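Local coordinates for protein N-acetylmuramoyl-L-alanine amidase (Mycolicibacterium smegmatis, PDB 7AGM) that probably cleaves the amide bond between N-acetylmuramic acid and L-alanine in peptidoglycan, as a zinc-dependent cell-wall amidase, at residues A102-H107 / P177-E182; R143-A148 / I208-A213. All coordinates share one frame; numbering follows the deposited sequence.

Contact 1. Residues A102-H107 / P177-E182; sequences AIVSIH and PSVLVE. With ZN (zinc ion), chain C.
Strand 102-107 and strand 178-182, with Pro177 just before the latter, pair side by side, parallel and in register from Ile103 with Ser178 to His107 with Glu182, in the middle of the central mixed sheet and close to the centre of the chain. Five backbone hydrogen bonds join them. They start at Ile103 N to Pro177 O (2.8 Å), the most bent of the set, and end at His107 N to Val181 O (2.9 Å). Between these, Ser105 N donates to Val179 O and Ser105 O accepts from Val181 N, so Ser105 is bound to this strand through both its N and its O.

Val104, Ile106, Val179 and Val181 point to one face of the sheet. There Val104 CG1 meets Val181 CG2 at 4.1 Å, and helices 134-148 and 198-219 lie over this face. This is the alpha/beta core of the Amidase_3 family, with the zinc site toward the C-terminal ends of the two strands.

The opposite face carries Ser105, His107, Leu180 and Glu182. Leu180 comes against the His107 ring: Leu180 CG lies 3.7 Å from His107 CD2, and both Leu180 methyls are near the same carbon. The two side chains cross at about a right angle. His107 ND1 binds the zinc ion at 2.0 Å; His17 and Glu52 complete the protein ligands, and three waters also bind. At the ring edge, in its plane, lies Ser105 OG, which is hydrogen-bonded to Asp14 of strand 10-15. Glu182 does not reach the metal. Its chain bends at chi2 (-78°), folding the carboxylate back against His107, where Glu182 OE1 is 3.3 Å from His107 CB. From there, Glu182 OE2 accepts a hydrogen bond of 2.6 Å from water 1, itself a zinc ligand.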
loop_
_atom_site.group_PDB
_atom_site.type_symbol
_atom_site.label_atom_id
_atom_site.label_comp_id
_atom_site.label_asym_id
_atom_site.label_seq_id
_atom_site.Cartn_x
_atom_site.Cartn_y
_atom_site.Cartn_z
ATOM N N ALA A 102 -3.069 -10.827 5.584
ATOM C CA ALA A 102 -2.701 -9.966 4.471
ATOM C C ALA A 102 -2.257 -8.624 5.020
ATOM O O ALA A 102 -2.807 -8.139 6.014
ATOM C CB ALA A 102 -3.877 -9.749 3.508
ATOM N N ILE A 103 -1.265 -8.033 4.362
ATOM C CA ILE A 103 -0.774 -6.694 4.659
ATOM C C ILE A 103 -0.862 -5.877 3.381
ATOM O O ILE A 103 -0.398 -6.322 2.328
ATOM C CB ILE A 103 0.682 -6.741 5.154
ATOM C CG1 ILE A 103 0.799 -7.639 6.393
ATOM C CG2 ILE A 103 1.218 -5.335 5.378
ATOM C CD1 ILE A 103 2.255 -8.114 6.676
ATOM N N VAL A 104 -1.449 -4.687 3.462
ATOM C CA VAL A 104 -1.488 -3.784 2.310
ATOM C C VAL A 104 -0.983 -2.416 2.739
ATOM O O VAL A 104 -1.552 -1.801 3.649
ATOM C CB VAL A 104 -2.887 -3.670 1.676
ATOM C CG1 VAL A 104 -2.839 -2.748 0.454
ATOM C CG2 VAL A 104 -3.426 -5.040 1.298
ATOM N N SER A 105 0.058 -1.928 2.063
ATOM C CA SER A 105 0.523 -0.561 2.221
ATOM C C SER A 105 0.015 0.241 1.033
ATOM O O SER A 105 0.070 -0.231 -0.105
ATOM C CB SER A 105 2.049 -0.532 2.287
ATOM O OG SER A 105 2.530 0.790 2.417
ATOM N N ILE A 106 -0.539 1.419 1.301
ATOM C CA ILE A 106 -1.207 2.224 0.283
ATOM C C ILE A 106 -0.426 3.515 0.082
ATOM O O ILE A 106 -0.159 4.245 1.049
ATOM C CB ILE A 106 -2.677 2.482 0.648
ATOM C CG1 ILE A 106 -3.441 1.153 0.695
ATOM C CG2 ILE A 106 -3.309 3.418 -0.363
ATOM C CD1 ILE A 106 -4.913 1.293 1.069
ATOM N N HIS A 107 -0.068 3.796 -1.176
ATOM C CA HIS A 107 0.810 4.899 -1.535
ATOM C C HIS A 107 0.298 5.575 -2.794
ATOM O O HIS A 107 -0.607 5.082 -3.478
ATOM C CB HIS A 107 2.242 4.422 -1.794
ATOM C CG HIS A 107 3.003 4.150 -0.542
ATOM N ND1 HIS A 107 3.965 5.008 -0.062
ATOM C CD2 HIS A 107 2.929 3.124 0.341
ATOM C CE1 HIS A 107 4.455 4.522 1.065
ATOM N NE2 HIS A 107 3.845 3.379 1.330
ATOM N N PRO A 177 1.862 -12.390 4.135
ATOM C CA PRO A 177 1.612 -11.908 2.768
ATOM C C PRO A 177 1.445 -10.394 2.745
ATOM O O PRO A 177 0.718 -9.823 3.565
ATOM C CB PRO A 177 0.315 -12.623 2.373
ATOM C CG PRO A 177 0.338 -13.870 3.185
ATOM C CD PRO A 177 0.938 -13.473 4.506
ATOM N N SER A 178 2.128 -9.737 1.796
ATOM C CA SER A 178 2.237 -8.280 1.839
ATOM C C SER A 178 2.473 -7.716 0.447
ATOM O O SER A 178 3.310 -8.234 -0.303
ATOM C CB SER A 178 3.379 -7.872 2.776
ATOM O OG SER A 178 3.452 -6.465 2.931
ATOM N N VAL A 179 1.713 -6.672 0.101
ATOM C CA VAL A 179 1.898 -5.952 -1.154
ATOM C C VAL A 179 1.790 -4.464 -0.861
ATOM O O VAL A 179 1.236 -4.048 0.161
ATOM C CB VAL A 179 0.883 -6.356 -2.257
ATOM C CG1 VAL A 179 1.015 -7.859 -2.607
ATOM C CG2 VAL A 179 -0.543 -5.975 -1.851
ATOM N N LEU A 180 2.345 -3.659 -1.764
ATOM C CA LEU A 180 2.271 -2.206 -1.668
ATOM C C LEU A 180 1.622 -1.696 -2.946
ATOM O O LEU A 180 2.103 -1.985 -4.046
ATOM C CB LEU A 180 3.667 -1.611 -1.455
ATOM C CG LEU A 180 3.750 -0.095 -1.206
ATOM C CD1 LEU A 180 5.072 0.265 -0.545
ATOM C CD2 LEU A 180 3.570 0.742 -2.476
ATOM N N VAL A 181 0.514 -0.971 -2.809
ATOM C CA VAL A 181 -0.230 -0.466 -3.958
ATOM C C VAL A 181 0.130 1.004 -4.146
ATOM O O VAL A 181 -0.172 1.839 -3.281
ATOM C CB VAL A 181 -1.746 -0.638 -3.782
ATOM C CG1 VAL A 181 -2.486 -0.027 -4.981
ATOM C CG2 VAL A 181 -2.120 -2.100 -3.578
ATOM N N GLU A 182 0.789 1.322 -5.262
ATOM C CA GLU A 182 0.926 2.701 -5.725
ATOM C C GLU A 182 -0.290 2.982 -6.607
ATOM O O GLU A 182 -0.394 2.453 -7.719
ATOM C CB GLU A 182 2.238 2.900 -6.492
ATOM C CG GLU A 182 3.497 2.867 -5.640
ATOM C CD GLU A 182 3.747 4.148 -4.877
ATOM O OE1 GLU A 182 2.910 5.066 -4.981
ATOM O OE2 GLU A 182 4.782 4.240 -4.175
HETATM ZN ZN ZN C . 4.710 6.756 -0.801
HETATM O O HOH W 1 4.880 6.495 -2.853
HETATM O O HOH W 2 6.196 8.061 -1.631
HETATM O O HOH W 3 6.756 5.873 -0.776
#

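Contact 2. Residues R143-A148 / I208-A213; sequences RDQLAA and IVRGIA
Gln145 lies against Arg210 and Gly211, where helices 134-148 and 198-219 pack on each other. This is a close helix pair on one side of the alpha/beta fold. The segments run roughly antiparallel, at 146°, with their axes only 8.0 Å apart. Gly211 lets the backbones come near: the CA atoms of Gln145 and Gly211 are 5.3 Å apart. Gln145 CB rests on the bare backbone there, 3.6 Å from Gly211 N, and its CG lies beside the same nitrogen.

Beyond CG the Gln145 chain bends at chi2 (-51°) and turns its amide toward Arg210. The two side chains cross at about a right angle, with the amide and guanidinium planes 56° apart. Gln145 OE1 sits over one face of the guanidinium, 3.1 Å from Arg210 CZ. The oxygen lies over the face, so the N-H groups do not point at it and the contact is not a hydrogen bond, though the oxygen probably still feels the positive charge. Ala148 CB adds a looser touch near Arg210 NH2.

On the buried side, Leu146 and Ile208 lie side by side and point the same way, into the core. Ile208 also packs on Cys183, so this side of the pair rests on the central sheet. Further out, Arg143 donates to Gly160 O through NH1. It also grips its neighbour Asp144 side-on, in a salt bridge with both nitrogens on one oxygen: Arg143 NE is 2.8 Å from Asp144 OD1, and Arg143 NH2 is 2.9 Å from it.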
loop_
_atom_site.group_PDB
_atom_site.type_symbol
_atom_site.label_atom_id
_atom_site.label_comp_id
_atom_site.label_asym_id
_atom_site.label_seq_id
_atom_site.Cartn_x
_atom_site.Cartn_y
_atom_site.Cartn_z
ATOM N N ARG A 143 -3.429 -6.730 -8.590
ATOM C CA ARG A 143 -3.291 -6.149 -9.926
ATOM C C ARG A 143 -4.529 -6.410 -10.780
ATOM O O ARG A 143 -5.045 -5.500 -11.452
ATOM C CB ARG A 143 -2.058 -6.749 -10.593
ATOM C CG ARG A 143 -1.743 -6.187 -11.969
ATOM C CD ARG A 143 -1.620 -7.289 -13.007
ATOM N NE ARG A 143 -2.926 -7.674 -13.526
ATOM C CZ ARG A 143 -3.527 -7.080 -14.558
ATOM N NH1 ARG A 143 -2.937 -6.070 -15.193
ATOM N NH2 ARG A 143 -4.721 -7.498 -14.960
ATOM N N ASP A 144 -5.043 -7.646 -10.742
ATOM C CA ASP A 144 -6.203 -7.993 -11.554
ATOM C C ASP A 144 -7.435 -7.199 -11.131
ATOM O O ASP A 144 -8.220 -6.756 -11.979
ATOM C CB ASP A 144 -6.475 -9.498 -11.477
ATOM C CG ASP A 144 -5.510 -10.319 -12.311
ATOM O OD1 ASP A 144 -4.704 -9.737 -13.066
ATOM O OD2 ASP A 144 -5.561 -11.560 -12.201
ATOM N N GLN A 145 -7.620 -6.994 -9.824
ATOM C CA GLN A 145 -8.819 -6.299 -9.368
ATOM C C GLN A 145 -8.737 -4.797 -9.607
ATOM O O GLN A 145 -9.758 -4.168 -9.903
ATOM C CB GLN A 145 -9.126 -6.624 -7.901
ATOM C CG GLN A 145 -9.644 -8.033 -7.697
ATOM C CD GLN A 145 -10.796 -8.355 -8.636
ATOM O OE1 GLN A 145 -11.802 -7.637 -8.668
ATOM N NE2 GLN A 145 -10.653 -9.429 -9.416
ATOM N N LEU A 146 -7.545 -4.203 -9.484
ATOM C CA LEU A 146 -7.385 -2.805 -9.866
ATOM C C LEU A 146 -7.659 -2.623 -11.351
ATOM O O LEU A 146 -8.381 -1.704 -11.756
ATOM C CB LEU A 146 -5.979 -2.328 -9.500
ATOM C CG LEU A 146 -5.708 -2.198 -7.994
ATOM C CD1 LEU A 146 -4.230 -2.130 -7.675
ATOM C CD2 LEU A 146 -6.380 -0.962 -7.445
ATOM N N ALA A 147 -7.107 -3.508 -12.180
ATOM C CA ALA A 147 -7.310 -3.385 -13.621
ATOM C C ALA A 147 -8.747 -3.686 -14.025
ATOM O O ALA A 147 -9.273 -3.058 -14.955
ATOM C CB ALA A 147 -6.335 -4.297 -14.365
ATOM N N ALA A 148 -9.402 -4.625 -13.336
ATOM C CA ALA A 148 -10.792 -4.935 -13.650
ATOM C C ALA A 148 -11.696 -3.754 -13.345
ATOM O O ALA A 148 -12.739 -3.592 -13.988
ATOM C CB ALA A 148 -11.253 -6.169 -12.870
ATOM N N ILE A 208 -9.175 -1.770 -4.192
ATOM C CA ILE A 208 -8.253 -2.401 -3.252
ATOM C C ILE A 208 -8.976 -3.446 -2.405
ATOM O O ILE A 208 -8.457 -4.547 -2.177
ATOM C CB ILE A 208 -7.537 -1.329 -2.408
ATOM C CG1 ILE A 208 -6.641 -0.475 -3.319
ATOM C CG2 ILE A 208 -6.762 -1.985 -1.247
ATOM C CD1 ILE A 208 -6.042 0.752 -2.631
ATOM N N VAL A 209 -10.193 -3.128 -1.946
ATOM C CA VAL A 209 -10.973 -4.079 -1.156
ATOM C C VAL A 209 -11.260 -5.349 -1.950
ATOM O O VAL A 209 -11.162 -6.462 -1.415
ATOM C CB VAL A 209 -12.264 -3.416 -0.633
ATOM C CG1 VAL A 209 -13.198 -4.457 -0.045
ATOM C CG2 VAL A 209 -11.930 -2.360 0.408
ATOM N N ARG A 210 -11.602 -5.215 -3.234
ATOM C CA ARG A 210 -11.819 -6.405 -4.058
ATOM C C ARG A 210 -10.555 -7.250 -4.142
ATOM O O ARG A 210 -10.617 -8.484 -4.081
ATOM C CB ARG A 210 -12.287 -6.008 -5.458
ATOM C CG ARG A 210 -13.701 -5.452 -5.506
ATOM C CD ARG A 210 -14.061 -4.961 -6.902
ATOM N NE ARG A 210 -14.122 -6.052 -7.870
ATOM C CZ ARG A 210 -14.321 -5.890 -9.176
ATOM N NH1 ARG A 210 -14.476 -4.673 -9.683
ATOM N NH2 ARG A 210 -14.362 -6.947 -9.977
ATOM N N GLY A 211 -9.398 -6.602 -4.290
ATOM C CA GLY A 211 -8.138 -7.336 -4.264
ATOM C C GLY A 211 -7.908 -8.066 -2.951
ATOM O O GLY A 211 -7.489 -9.229 -2.935
ATOM N N ILE A 212 -8.145 -7.381 -1.830
ATOM C CA ILE A 212 -7.950 -7.992 -0.514
ATOM C C ILE A 212 -8.903 -9.161 -0.319
ATOM O O ILE A 212 -8.490 -10.260 0.074
ATOM C CB ILE A 212 -8.102 -6.942 0.603
ATOM C CG1 ILE A 212 -7.008 -5.883 0.473
ATOM C CG2 ILE A 212 -8.083 -7.623 1.979
ATOM C CD1 ILE A 212 -7.167 -4.732 1.475
ATOM N N ALA A 213 -10.195 -8.940 -0.587
ATOM C CA ALA A 213 -11.193 -9.984 -0.374
ATOM C C ALA A 213 -10.937 -11.183 -1.278
ATOM O O ALA A 213 -11.081 -12.337 -0.846
ATOM C CB ALA A 213 -12.595 -9.426 -0.605
#

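How the contacts relate
The two contacts are layers of one alpha/beta domain, with centres 12 Å apart. Contact 1 is in the central sheet; contact 2 is between two helices covering one face of it. They touch directly: Val104 CG2 meets Ile212 CD1 at 3.8 Å, Val181 CG1 meets Leu146 CD1 at 3.8 Å, and Ile106 CD1 meets Ile208 CD1 at 3.9 Å. Along the chain the segments alternate: 102-107, 143-148, 177-182, 208-213, so the two contacts interlock, each joining parts 60 or more residues apart. The zinc ion is on the other side of the sheet, about 12 Å from the Ile208 side chain. The helix pair therefore backs the strands that carry His107 and Glu182.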